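Local coordinates for xyloglucanase (Paenibacillus pabuli, PDB 2JEP), which hydrolyses xyloglucan, a plant cell-wall polysaccharide, as a family 5 glycoside hydrolase built on a TIM barrel, at residues 150-161 against 198-209; 53-61 against 89-97. All blocks are in the same frame, centred on the assembly; numbering follows the deposited sequence. Where two conformers were deposited one is given.

Interaction 1: residues 150-161 against 198-209; sequences QTAIKEKYKKVW and NLNAYNQIFVDT
Helices 150-161 and 198-209 run roughly parallel, their axes 9.5 Å apart at closest approach and crossing at -32°, with Gln150 opposite Asn198 at one end and Lys158 opposite Thr209 at the other. Tyr202 wedges between Gln150, Ile153, Lys154 and Tyr157 as a knob into a hole, and its OH gives a hydrogen bond of 2.7 Å to OE1 of Gln150, arriving in the plane of the amide at one of the oxygen's lone pairs. That amide, held flat also by NE2 bonds to the carbonyls of Leu144 and Gly147, lies nearly coplanar with the tyrosine ring and stacks on the Asn198 amide, the planes 5° apart. Asn198 ND2 donates to the carbonyl of Val145, while a water joins its OD1 to Lys154 NZ. Lys154 makes the reciprocal knob: its extended chain brings CE to 3.8 Å from Ala201 CB, a long aliphatic stem with a charged tip suiting this partly exposed border. The two are successive outer helices of the (beta/alpha)8 barrel, following strands 125-128 and 175-178. Nearer the barrel, Phe206 has CG anti to the backbone N (chi1 158°), which swings its ring edge against the face of Trp161 in a T-shaped pair, CD1 lying 3.5 Å from Trp161 CE2. Tyr157 OH sits 3.4 Å from Phe206 CB, yet its hydrogen bond goes to the carbonyl of Ser179, which also receives Trp161 NE1. On the outer side, Ile205 CD1 packs 3.7 Å from Lys154 CG.

Interaction 2: residues 53-61 against 89-97; sequences EAAVNGTPN and PVSYLNNIG
Glu53 and Pro89 lie side by side with their side chains pointing the same way, Glu53 CD 3.5 Å from Pro89 CB. With CG between the backbone N and the carbonyl carbon (chi1 82°) and a bend at chi2, the Glu53 carboxylate folds back to accept the backbone N-H groups of Asn50 and Gln51. Replacing Glu53 with an alanine would probably leave those two amides without their acceptor and open a gap beside Pro89. Ser91 OG donates to Glu53 O at 2.8 Å, tilted 18° from the carbonyl plane. Residues 55-60 form a small beta hairpin with a type I' turn, packed against the loop that follows barrel strand 85-88. Glycine suits position 58 in the turn because, at its backbone angles (phi 88°), a CB would be jammed against the carbonyl O of Asn57; Gly58 O receives Asn94 N at 2.9 Å, nearly in line with the C=O bond. Ala55 CB packs against Leu93 CD1. The compact ring of Pro60 brings CG to 3.2 Å from Tyr92 O and meets the Asn95 amide coming from the opposite direction. In one of the two conformers of Asn95, a water joins its ND2 to Pro60 O.

How the interactions relate
Both segments of interaction 2 precede those of interaction 1 in the chain, and the centres of the two contacts lie about 18 Å apart within one barrel. They meet through Ile96 of 89-97, whose CD1 packs 3.8 Å from Val160 CG2 and 3.9 Å from Lys156 CE, on a side of helix 150-161 that makes no contact with 198-209. Interaction 1 joins two neighbouring outer helices, whereas interaction 2 joins loops after the first two barrel strands. In TIM-barrel enzymes such loops, at the C-terminal ends of the strands, border the active site, so interaction 2 is probably the nearer to the substrate cleft. The Glu53 side chain lies about 8 Å from a bound calcium ion.

Interaction 1: residues 150-161 against 198-209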
loop_
_atom_site.group_PDB
_atom_site.type_symbol
_atom_site.label_atom_id
_atom_site.label_comp_id
_atom_site.label_asym_id
_atom_site.label_seq_id
_atom_site.Cartn_x
_atom_site.Cartn_y
_atom_site.Cartn_z
ATOM N N GLN A 150 8.673 -17.430 16.245
ATOM C CA GLN A 150 8.913 -17.198 14.813
ATOM C C GLN A 150 8.657 -18.423 13.952
ATOM O O GLN A 150 8.226 -18.287 12.831
ATOM C CB GLN A 150 10.310 -16.643 14.553
ATOM C CG GLN A 150 10.477 -15.202 15.078
ATOM C CD GLN A 150 9.624 -14.197 14.337
ATOM O OE1 GLN A 150 9.494 -14.269 13.100
ATOM N NE2 GLN A 150 9.020 -13.261 15.082
ATOM N N THR A 151 8.870 -19.622 14.491
ATOM C CA THR A 151 8.549 -20.815 13.730
ATOM C C THR A 151 7.063 -20.862 13.387
ATOM O O THR A 151 6.705 -21.120 12.244
ATOM C CB THR A 151 8.956 -22.055 14.509
ATOM O OG1 THR A 151 10.372 -22.039 14.670
ATOM C CG2 THR A 151 8.518 -23.338 13.785
ATOM N N ALA A 152 6.197 -20.628 14.366
ATOM C CA ALA A 152 4.766 -20.662 14.113
ATOM C C ALA A 152 4.359 -19.490 13.232
ATOM O O ALA A 152 3.521 -19.650 12.361
ATOM C CB ALA A 152 3.974 -20.661 15.425
ATOM N N ILE A 153 4.905 -18.301 13.484
ATOM C CA ILE A 153 4.553 -17.151 12.625
ATOM C C ILE A 153 4.886 -17.457 11.160
ATOM O O ILE A 153 4.076 -17.219 10.257
ATOM C CB ILE A 153 5.272 -15.885 13.076
ATOM C CG1 ILE A 153 4.748 -15.438 14.461
ATOM C CG2 ILE A 153 5.129 -14.767 12.051
ATOM C CD1 ILE A 153 5.643 -14.347 15.139
ATOM N N LYS A 154 6.087 -17.968 10.922
ATOM C CA LYS A 154 6.528 -18.234 9.563
ATOM C C LYS A 154 5.743 -19.337 8.890
ATOM O O LYS A 154 5.453 -19.239 7.686
ATOM C CB LYS A 154 8.016 -18.566 9.546
ATOM C CG LYS A 154 8.886 -17.355 9.844
ATOM C CD LYS A 154 10.345 -17.760 10.017
ATOM C CE LYS A 154 11.241 -16.575 10.194
ATOM N NZ LYS A 154 12.674 -17.003 10.288
ATOM N N GLU A 155 5.384 -20.378 9.647
ATOM C CA GLU A 155 4.587 -21.431 9.060
ATOM C C GLU A 155 3.166 -20.984 8.756
ATOM O O GLU A 155 2.620 -21.304 7.720
ATOM C CB GLU A 155 4.586 -22.654 9.993
ATOM C CG GLU A 155 3.785 -23.847 9.517
ATOM C CD GLU A 155 4.308 -24.539 8.293
ATOM O OE1 GLU A 155 5.501 -24.367 7.957
ATOM O OE2 GLU A 155 3.496 -25.311 7.676
ATOM N N LYS A 156 2.567 -20.242 9.668
ATOM C CA LYS A 156 1.242 -19.683 9.444
ATOM C C LYS A 156 1.248 -18.791 8.219
ATOM O O LYS A 156 0.364 -18.859 7.372
ATOM C CB LYS A 156 0.814 -18.907 10.680
ATOM C CG LYS A 156 -0.592 -18.297 10.641
ATOM C CD LYS A 156 -0.984 -17.782 12.030
ATOM C CE LYS A 156 -2.331 -17.111 12.066
ATOM N NZ LYS A 156 -2.711 -16.801 13.485
ATOM N N TYR A 157 2.243 -17.917 8.137
ATOM C CA TYR A 157 2.368 -17.018 6.997
ATOM C C TYR A 157 2.492 -17.769 5.666
ATOM O O TYR A 157 1.822 -17.436 4.679
ATOM C CB TYR A 157 3.568 -16.104 7.248
ATOM C CG TYR A 157 3.811 -15.026 6.226
ATOM C CD1 TYR A 157 2.959 -13.931 6.129
ATOM C CD2 TYR A 157 4.921 -15.064 5.398
ATOM C CE1 TYR A 157 3.221 -12.899 5.251
ATOM C CE2 TYR A 157 5.182 -14.043 4.505
ATOM C CZ TYR A 157 4.337 -12.953 4.427
ATOM O OH TYR A 157 4.619 -11.943 3.520
ATOM N N LYS A 158 3.348 -18.793 5.638
ATOM C CA LYS A 158 3.455 -19.647 4.478
ATOM C C LYS A 158 2.098 -20.234 4.088
ATOM O O LYS A 158 1.696 -20.189 2.926
ATOM C CB LYS A 158 4.485 -20.758 4.731
ATOM C CG LYS A 158 4.608 -21.793 3.585
ATOM C CD LYS A 158 5.524 -22.928 4.026
ATOM C CE LYS A 158 5.547 -24.116 3.116
ATOM N NZ LYS A 158 6.398 -25.154 3.773
ATOM N N LYS A 159 1.408 -20.847 5.051
ATOM C CA LYS A 159 0.144 -21.509 4.738
ATOM C C LYS A 159 -0.922 -20.515 4.270
ATOM O O LYS A 159 -1.713 -20.835 3.372
ATOM C CB LYS A 159 -0.347 -22.305 5.959
ATOM C CG LYS A 159 0.495 -23.527 6.293
ATOM C CD LYS A 159 0.380 -24.610 5.206
ATOM C CE LYS A 159 0.880 -25.980 5.654
ATOM N NZ LYS A 159 0.578 -26.971 4.557
ATOM N N VAL A 160 -0.941 -19.317 4.874
ATOM C CA VAL A 160 -1.882 -18.282 4.473
ATOM C C VAL A 160 -1.583 -17.846 3.041
ATOM O O VAL A 160 -2.489 -17.821 2.207
ATOM C CB VAL A 160 -1.859 -17.131 5.488
ATOM C CG1 VAL A 160 -2.579 -15.886 4.952
ATOM C CG2 VAL A 160 -2.476 -17.617 6.791
ATOM N N TRP A 161 -0.317 -17.533 2.712
ATOM C CA TRP A 161 -0.038 -17.135 1.330
ATOM C C TRP A 161 -0.243 -18.259 0.334
ATOM O O TRP A 161 -0.624 -18.005 -0.803
ATOM C CB TRP A 161 1.349 -16.493 1.166
ATOM C CG TRP A 161 1.266 -15.013 1.290
ATOM C CD1 TRP A 161 1.825 -14.210 2.255
ATOM C CD2 TRP A 161 0.560 -14.134 0.405
ATOM N NE1 TRP A 161 1.505 -12.912 2.010
ATOM C CE2 TRP A 161 0.726 -12.829 0.887
ATOM C CE3 TRP A 161 -0.170 -14.325 -0.771
ATOM C CZ2 TRP A 161 0.157 -11.729 0.251
ATOM C CZ3 TRP A 161 -0.730 -13.230 -1.383
ATOM C CH2 TRP A 161 -0.574 -11.957 -0.861
ATOM N N ASN A 198 13.899 -11.008 10.511
ATOM C CA ASN A 198 12.587 -11.665 10.440
ATOM C C ASN A 198 11.749 -11.104 9.293
ATOM O O ASN A 198 11.137 -11.836 8.565
ATOM C CB ASN A 198 11.848 -11.581 11.787
ATOM C CG ASN A 198 12.531 -12.381 12.883
ATOM O OD1 ASN A 198 13.276 -13.342 12.602
ATOM N ND2 ASN A 198 12.287 -11.997 14.129
ATOM N N LEU A 199 11.723 -9.779 9.178
ATOM C CA LEU A 199 10.986 -9.131 8.086
ATOM C C LEU A 199 11.464 -9.671 6.734
ATOM O O LEU A 199 10.670 -10.042 5.871
ATOM C CB LEU A 199 11.159 -7.601 8.178
ATOM C CG LEU A 199 10.330 -6.722 7.246
ATOM C CD1 LEU A 199 10.289 -5.300 7.798
ATOM C CD2 LEU A 199 10.863 -6.721 5.816
ATOM N N ASN A 200 12.780 -9.683 6.544
ATOM C CA ASN A 200 13.351 -10.176 5.291
ATOM C C ASN A 200 12.978 -11.638 5.063
ATOM O O ASN A 200 12.713 -12.060 3.935
ATOM C CB ASN A 200 14.873 -10.020 5.278
ATOM C CG ASN A 200 15.350 -8.578 5.273
ATOM O OD1 ASN A 200 14.766 -7.708 4.610
ATOM N ND2 ASN A 200 16.482 -8.333 5.952
ATOM N N ALA A 201 12.951 -12.413 6.148
ATOM C CA ALA A 201 12.557 -13.820 6.051
ATOM C C ALA A 201 11.121 -13.947 5.577
ATOM O O ALA A 201 10.814 -14.801 4.759
ATOM C CB ALA A 201 12.770 -14.540 7.378
ATOM N N TYR A 202 10.221 -13.103 6.090
ATOM C CA TYR A 202 8.831 -13.137 5.632
ATOM C C TYR A 202 8.791 -12.848 4.133
ATOM O O TYR A 202 8.116 -13.541 3.373
ATOM C CB TYR A 202 7.928 -12.148 6.390
ATOM C CG TYR A 202 7.930 -12.239 7.900
ATOM C CD1 TYR A 202 8.293 -13.395 8.574
ATOM C CD2 TYR A 202 7.533 -11.144 8.669
ATOM C CE1 TYR A 202 8.325 -13.437 9.942
ATOM C CE2 TYR A 202 7.560 -11.179 10.048
ATOM C CZ TYR A 202 7.963 -12.326 10.696
ATOM O OH TYR A 202 8.009 -12.331 12.061
ATOM N N ASN A 203 9.499 -11.811 3.690
ATOM C CA ASN A 203 9.455 -11.508 2.252
ATOM C C ASN A 203 9.948 -12.694 1.426
ATOM O O ASN A 203 9.378 -12.983 0.379
ATOM C CB ASN A 203 10.273 -10.259 1.902
ATOM C CG ASN A 203 9.550 -8.962 2.217
ATOM O OD1 ASN A 203 8.326 -8.914 2.212
ATOM N ND2 ASN A 203 10.310 -7.882 2.447
ATOM N N GLN A 204 11.000 -13.357 1.891
ATOM C CA GLN A 204 11.550 -14.514 1.142
ATOM C C GLN A 204 10.573 -15.681 1.103
ATOM O O GLN A 204 10.379 -16.322 0.074
ATOM C CB GLN A 204 12.887 -14.939 1.743
ATOM C CG GLN A 204 13.602 -15.972 0.874
ATOM C CD GLN A 204 13.979 -15.375 -0.470
ATOM O OE1 GLN A 204 14.841 -14.486 -0.543
ATOM N NE2 GLN A 204 13.302 -15.806 -1.536
ATOM N N ILE A 205 9.980 -15.986 2.256
ATOM C CA ILE A 205 8.951 -17.039 2.339
ATOM C C ILE A 205 7.781 -16.742 1.411
ATOM O O ILE A 205 7.286 -17.632 0.686
ATOM C CB ILE A 205 8.457 -17.204 3.815
ATOM C CG1 ILE A 205 9.575 -17.796 4.679
ATOM C CG2 ILE A 205 7.216 -18.103 3.890
ATOM C CD1 ILE A 205 9.382 -17.549 6.186
ATOM N N PHE A 206 7.321 -15.496 1.445
ATOM C CA PHE A 206 6.241 -15.075 0.551
ATOM C C PHE A 206 6.604 -15.344 -0.904
ATOM O O PHE A 206 5.832 -15.969 -1.647
ATOM C CB PHE A 206 5.929 -13.589 0.811
ATOM C CG PHE A 206 5.250 -12.885 -0.311
ATOM C CD1 PHE A 206 3.898 -13.056 -0.553
ATOM C CD2 PHE A 206 5.945 -11.984 -1.105
ATOM C CE1 PHE A 206 3.270 -12.321 -1.571
ATOM C CE2 PHE A 206 5.326 -11.271 -2.099
ATOM C CZ PHE A 206 3.985 -11.444 -2.345
ATOM N N VAL A 207 7.749 -14.836 -1.343
ATOM C CA VAL A 207 8.116 -14.968 -2.750
ATOM C C VAL A 207 8.156 -16.446 -3.156
ATOM O O VAL A 207 7.517 -16.851 -4.124
ATOM C CB VAL A 207 9.460 -14.258 -3.056
ATOM C CG1 VAL A 207 9.982 -14.645 -4.449
ATOM C CG2 VAL A 207 9.338 -12.698 -2.913
ATOM N N ASP A 208 8.894 -17.242 -2.400
ATOM C CA ASP A 208 9.084 -18.633 -2.797
ATOM C C ASP A 208 7.794 -19.438 -2.698
ATOM O O ASP A 208 7.536 -20.315 -3.523
ATOM C CB ASP A 208 10.135 -19.295 -1.929
ATOM C CG ASP A 208 11.541 -18.701 -2.114
ATOM O OD1 ASP A 208 11.841 -18.125 -3.163
ATOM O OD2 ASP A 208 12.363 -18.857 -1.198
ATOM N N THR A 209 6.974 -19.148 -1.690
ATOM C CA THR A 209 5.711 -19.849 -1.553
ATOM C C THR A 209 4.785 -19.533 -2.714
ATOM O O THR A 209 4.176 -20.429 -3.302
ATOM C CB THR A 209 5.036 -19.471 -0.199
ATOM O OG1 THR A 209 5.867 -19.897 0.889
ATOM C CG2 THR A 209 3.672 -20.094 -0.051
HETATM O O HOH W 1 14.349 -14.804 10.567
#

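Interaction 2: residues 53-61 against 89-97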
loop_
_atom_site.group_PDB
_atom_site.type_symbol
_atom_site.label_atom_id
_atom_site.label_comp_id
_atom_site.label_asym_id
_atom_site.label_seq_id
_atom_site.Cartn_x
_atom_site.Cartn_y
_atom_site.Cartn_z
ATOM N N GLU A 53 -9.544 -4.473 5.184
ATOM C CA GLU A 53 -8.585 -4.564 6.293
ATOM C C GLU A 53 -9.209 -4.230 7.647
ATOM O O GLU A 53 -8.618 -4.484 8.680
ATOM C CB GLU A 53 -7.369 -3.677 6.064
ATOM C CG GLU A 53 -7.504 -2.192 6.424
ATOM C CD GLU A 53 -8.232 -1.314 5.429
ATOM O OE1 GLU A 53 -9.153 -1.779 4.728
ATOM O OE2 GLU A 53 -7.870 -0.113 5.393
ATOM N N ALA A 54 -10.416 -3.664 7.621
ATOM C CA ALA A 54 -11.116 -3.274 8.838
ATOM C C ALA A 54 -11.466 -4.499 9.662
ATOM O O ALA A 54 -11.791 -5.539 9.094
ATOM C CB ALA A 54 -12.378 -2.488 8.485
ATOM N N ALA A 55 -11.221 -4.374 10.967
ATOM C CA ALA A 55 -11.426 -5.462 11.899
ATOM C C ALA A 55 -11.712 -4.904 13.262
ATOM O O ALA A 55 -11.147 -3.866 13.652
ATOM C CB ALA A 55 -10.179 -6.364 11.945
ATOM N N VAL A 56 -12.595 -5.601 13.990
ATOM C CA VAL A 56 -12.821 -5.260 15.398
ATOM C C VAL A 56 -12.813 -6.535 16.215
ATOM O O VAL A 56 -13.464 -7.515 15.857
ATOM C CB VAL A 56 -14.136 -4.462 15.641
ATOM C CG1 VAL A 56 -14.378 -4.262 17.140
ATOM C CG2 VAL A 56 -14.085 -3.116 14.936
ATOM N N ASN A 57 -12.064 -6.497 17.315
ATOM C CA ASN A 57 -11.809 -7.668 18.161
ATOM C C ASN A 57 -11.478 -8.947 17.377
ATOM O O ASN A 57 -11.965 -10.070 17.644
ATOM C CB ASN A 57 -12.861 -7.844 19.268
ATOM C CG ASN A 57 -14.265 -8.034 18.751
ATOM O OD1 ASN A 57 -15.216 -7.391 19.245
ATOM N ND2 ASN A 57 -14.428 -8.917 17.777
ATOM N N GLY A 58 -10.592 -8.740 16.411
ATOM C CA GLY A 58 -10.006 -9.821 15.679
ATOM C C GLY A 58 -10.700 -10.355 14.443
ATOM O O GLY A 58 -10.112 -11.183 13.751
ATOM N N THR A 59 -11.914 -9.917 14.123
ATOM C CA THR A 59 -12.619 -10.446 12.953
ATOM C C THR A 59 -12.747 -9.400 11.856
ATOM O O THR A 59 -13.330 -8.337 12.079
ATOM C CB THR A 59 -14.019 -11.008 13.273
ATOM O OG1 THR A 59 -13.885 -12.121 14.177
ATOM C CG2 THR A 59 -14.700 -11.493 12.001
ATOM N N PRO A 60 -12.166 -9.679 10.682
ATOM C CA PRO A 60 -12.293 -8.701 9.598
ATOM C C PRO A 60 -13.752 -8.523 9.177
ATOM O O PRO A 60 -14.540 -9.461 9.221
ATOM C CB PRO A 60 -11.501 -9.327 8.456
ATOM C CG PRO A 60 -10.641 -10.347 9.065
ATOM C CD PRO A 60 -11.350 -10.832 10.276
ATOM N N ASN A 61 -14.099 -7.320 8.762
ATOM C CA ASN A 61 -15.454 -7.014 8.318
ATOM C C ASN A 61 -15.363 -5.680 7.614
ATOM O O ASN A 61 -14.943 -4.689 8.211
ATOM C CB ASN A 61 -16.383 -6.986 9.538
ATOM C CG ASN A 61 -17.810 -6.607 9.210
ATOM O OD1 ASN A 61 -18.060 -5.764 8.349
ATOM N ND2 ASN A 61 -18.757 -7.220 9.902
ATOM N N PRO A 89 -6.328 -3.165 0.616
ATOM C CA PRO A 89 -5.923 -3.693 1.923
ATOM C C PRO A 89 -6.834 -4.870 2.330
ATOM O O PRO A 89 -8.048 -4.748 2.198
ATOM C CB PRO A 89 -6.130 -2.494 2.839
ATOM C CG PRO A 89 -5.957 -1.302 1.957
ATOM C CD PRO A 89 -6.619 -1.722 0.681
ATOM N N VAL A 90 -6.248 -5.965 2.815
ATOM C CA VAL A 90 -7.010 -7.123 3.266
ATOM C C VAL A 90 -6.427 -7.625 4.574
ATOM O O VAL A 90 -5.221 -7.874 4.666
ATOM C CB VAL A 90 -6.990 -8.279 2.244
ATOM C CG1 VAL A 90 -7.900 -9.427 2.726
ATOM C CG2 VAL A 90 -7.430 -7.816 0.865
ATOM N N SER A 91 -7.281 -7.770 5.588
ATOM C CA SER A 91 -6.880 -8.434 6.831
ATOM C C SER A 91 -7.462 -9.828 6.896
ATOM O O SER A 91 -8.483 -10.112 6.280
ATOM C CB SER A 91 -7.371 -7.627 8.045
ATOM O OG SER A 91 -6.672 -6.407 8.137
ATOM N N TYR A 92 -6.800 -10.695 7.660
ATOM C CA TYR A 92 -7.225 -12.097 7.762
ATOM C C TYR A 92 -7.548 -12.438 9.207
ATOM O O TYR A 92 -8.684 -12.825 9.507
ATOM C CB TYR A 92 -6.149 -12.991 7.122
ATOM C CG TYR A 92 -6.147 -12.860 5.615
ATOM C CD1 TYR A 92 -6.960 -13.649 4.826
ATOM C CD2 TYR A 92 -5.380 -11.884 4.973
ATOM C CE1 TYR A 92 -7.005 -13.514 3.455
ATOM C CE2 TYR A 92 -5.428 -11.722 3.598
ATOM C CZ TYR A 92 -6.234 -12.551 2.832
ATOM O OH TYR A 92 -6.296 -12.438 1.450
ATOM N N LEU A 93 -6.566 -12.285 10.091
ATOM C CA LEU A 93 -6.784 -12.293 11.540
ATOM C C LEU A 93 -7.532 -13.585 11.956
ATOM O O LEU A 93 -7.092 -14.687 11.600
ATOM C CB LEU A 93 -7.451 -10.993 11.994
ATOM C CG LEU A 93 -6.684 -9.702 11.689
ATOM C CD1 LEU A 93 -7.558 -8.470 11.925
ATOM C CD2 LEU A 93 -5.436 -9.631 12.515
ATOM N N ASN A 94 -8.660 -13.467 12.666
ATOM C CA ASN A 94 -9.251 -14.683 13.201
ATOM C C ASN A 94 -10.021 -15.487 12.121
ATOM O O ASN A 94 -10.530 -16.572 12.427
ATOM C CB ASN A 94 -10.069 -14.397 14.490
ATOM C CG ASN A 94 -9.209 -13.893 15.698
ATOM O OD1 ASN A 94 -7.981 -14.078 15.763
ATOM N ND2 ASN A 94 -9.882 -13.285 16.676
ATOM N N ASN A 95 -10.053 -15.007 10.879
ATOM C CA ASN A 95 -10.510 -15.831 9.771
ATOM C C ASN A 95 -9.481 -16.865 9.321
ATOM O O ASN A 95 -9.763 -17.629 8.407
ATOM C CB ASN A 95 -10.970 -14.985 8.584
ATOM C CG ASN A 95 -12.244 -14.242 8.874
ATOM O OD1 ASN A 95 -12.877 -14.445 9.917
ATOM N ND2 ASN A 95 -12.670 -13.420 7.919
ATOM N N ILE A 96 -8.312 -16.888 9.966
ATOM C CA ILE A 96 -7.331 -17.950 9.775
ATOM C C ILE A 96 -7.585 -18.962 10.881
ATOM O O ILE A 96 -7.574 -18.604 12.056
ATOM C CB ILE A 96 -5.891 -17.444 9.873
ATOM C CG1 ILE A 96 -5.658 -16.281 8.905
ATOM C CG2 ILE A 96 -4.942 -18.591 9.604
ATOM C CD1 ILE A 96 -4.421 -15.486 9.244
ATOM N N GLY A 97 -7.763 -20.210 10.491
ATOM C CA GLY A 97 -8.018 -21.284 11.459
ATOM C C GLY A 97 -6.773 -21.753 12.192
ATOM O O GLY A 97 -5.686 -21.171 12.100
HETATM O O HOH W 2 -12.457 -12.590 16.284
HETATM O O HOH W 3 -14.872 -11.783 7.553
#